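Local coordinates for protein lectin (Pleurotus ostreatus, PDB 6KBJ) that binds calcium ions and N-acetyl-D-galactosamine, probably recognising sugars with help from the metal, at residues N219-S224 against E351-I356. Numbering follows the deposited sequence.
Sequences NWIWTS and ESAKII
W222 and K354 form an antiparallel hydrogen-bonded pair, W222 N giving to K354 O at 2.8 Å and K354 N to W222 O at 2.6 Å, while W220 O receives I356 N; the two short strands splay well away from exact antiparallel, with 129° between their directions. I221 faces I355 in the non-hydrogen-bonded pair, and its CA lies 3.1 Å from K354 O, a CA-H...O contact. On that face, the A353 methyl takes the end of the I221 chain in ordinary contact (CD1 to CB 3.9 Å), and I355 lies across the N219 amide. I356 lies against the backbone of 219-222: chi1 (-52°) sets CG1 near W220 O, and chi2 (-47°) turns CD1 to W222 CB at 4.0 Å. The W222 indole touches R236. Beyond the strand, a carboxylate suits E351 because S224 offers both hydroxyl and N-H: S224 OG donates to E351 OE1 at 3.0 Å from above the carboxylate plane, and S224 N bonds weakly to OE2, as does Q334 NE2. The long K354 chain runs past S224, its ammonium meeting N226 O. Strand 219-222 is the outer strand of an antiparallel sheet in an all-beta lectin domain, pairing with 351-358, and W222 lies close to the calcium ligand N301.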
# COMPACT_ATOMS: atom_id res chain seq x y z
N ASN A 219 -1.03 16.59 5.18
CA ASN A 219 -1.36 17.86 5.81
C ASN A 219 -2.77 17.86 6.16
O ASN A 219 -3.60 17.34 5.42
CB ASN A 219 -1.13 19.09 4.90
CG ASN A 219 0.26 19.20 4.42
OD1 ASN A 219 1.17 19.64 5.14
ND2 ASN A 219 0.47 18.78 3.18
N TRP A 220 -3.07 18.40 7.34
CA TRP A 220 -4.47 18.69 7.66
C TRP A 220 -4.88 19.92 6.84
O TRP A 220 -4.12 20.91 6.75
CB TRP A 220 -4.69 19.03 9.12
CG TRP A 220 -4.44 17.92 10.02
CD1 TRP A 220 -3.28 17.68 10.66
CD2 TRP A 220 -5.39 16.97 10.51
NE1 TRP A 220 -3.41 16.54 11.43
CE2 TRP A 220 -4.70 16.11 11.39
CE3 TRP A 220 -6.73 16.72 10.23
CZ2 TRP A 220 -5.28 15.09 12.01
CZ3 TRP A 220 -7.35 15.64 10.88
CH2 TRP A 220 -6.62 14.83 11.75
N ILE A 221 -5.99 19.79 6.11
CA ILE A 221 -6.43 20.89 5.25
C ILE A 221 -7.80 21.30 5.65
O ILE A 221 -8.59 20.52 6.24
CB ILE A 221 -6.37 20.60 3.69
CG1 ILE A 221 -7.34 19.52 3.25
CG2 ILE A 221 -4.93 20.27 3.31
CD1 ILE A 221 -7.34 19.25 1.72
N TRP A 222 -8.08 22.52 5.25
CA TRP A 222 -9.46 22.97 5.27
C TRP A 222 -9.59 24.14 4.29
O TRP A 222 -8.65 24.58 3.58
CB TRP A 222 -9.87 23.39 6.74
CG TRP A 222 -11.32 23.31 7.15
CD1 TRP A 222 -12.12 24.37 7.41
CD2 TRP A 222 -12.15 22.13 7.36
NE1 TRP A 222 -13.39 23.92 7.73
CE2 TRP A 222 -13.43 22.56 7.71
CE3 TRP A 222 -11.94 20.77 7.23
CZ2 TRP A 222 -14.46 21.71 7.99
CZ3 TRP A 222 -12.99 19.90 7.51
CH2 TRP A 222 -14.23 20.39 7.90
N THR A 223 -10.79 24.61 4.29
CA THR A 223 -11.23 25.88 3.73
C THR A 223 -10.61 27.02 4.55
O THR A 223 -10.22 26.81 5.72
CB THR A 223 -12.74 25.68 3.75
OG1 THR A 223 -13.29 25.51 2.40
CG2 THR A 223 -13.32 26.46 4.55
N SER A 224 -10.41 28.13 3.89
CA SER A 224 -9.78 29.40 4.34
C SER A 224 -10.31 30.17 5.56
O SER A 224 -9.69 31.07 6.11
CB SER A 224 -10.06 30.40 3.22
OG SER A 224 -8.86 30.52 2.66
N GLU A 351 -11.58 27.41 -4.12
CA GLU A 351 -10.19 27.89 -3.79
C GLU A 351 -9.18 26.72 -3.62
O GLU A 351 -9.57 25.60 -3.38
CB GLU A 351 -10.21 28.69 -2.47
CG GLU A 351 -10.70 27.88 -1.22
CD GLU A 351 -10.98 28.73 0.04
OE1 GLU A 351 -10.40 29.84 0.15
OE2 GLU A 351 -11.81 28.30 0.87
N SER A 352 -7.90 27.01 -3.73
CA SER A 352 -6.85 26.22 -3.11
C SER A 352 -7.14 25.96 -1.64
O SER A 352 -7.49 26.91 -0.91
CB SER A 352 -5.60 27.01 -3.11
OG SER A 352 -5.20 26.94 -4.42
N ALA A 353 -7.02 24.70 -1.24
CA ALA A 353 -7.28 24.31 0.14
C ALA A 353 -6.19 24.94 0.98
O ALA A 353 -5.07 25.13 0.53
CB ALA A 353 -7.24 22.82 0.28
N LYS A 354 -6.56 25.29 2.20
CA LYS A 354 -5.60 25.84 3.17
C LYS A 354 -4.95 24.69 4.02
O LYS A 354 -5.68 23.85 4.56
CB LYS A 354 -6.35 26.78 4.12
CG LYS A 354 -5.38 27.67 4.91
CD LYS A 354 -6.14 28.42 6.03
CE LYS A 354 -5.16 29.05 7.03
NZ LYS A 354 -5.93 29.84 8.05
N ILE A 355 -3.62 24.68 4.04
CA ILE A 355 -2.83 23.90 4.97
C ILE A 355 -2.97 24.47 6.39
O ILE A 355 -2.54 25.59 6.67
CB ILE A 355 -1.36 23.80 4.52
CG1 ILE A 355 -1.27 22.87 3.29
CG2 ILE A 355 -0.50 23.17 5.65
CD1 ILE A 355 0.06 22.89 2.57
N ILE A 356 -3.67 23.71 7.23
CA ILE A 356 -3.75 23.97 8.65
C ILE A 356 -2.41 23.63 9.36
O ILE A 356 -1.95 24.43 10.13
CB ILE A 356 -4.88 23.17 9.27
CG1 ILE A 356 -6.16 23.43 8.49
CG2 ILE A 356 -5.05 23.59 10.74
CD1 ILE A 356 -6.44 24.92 8.19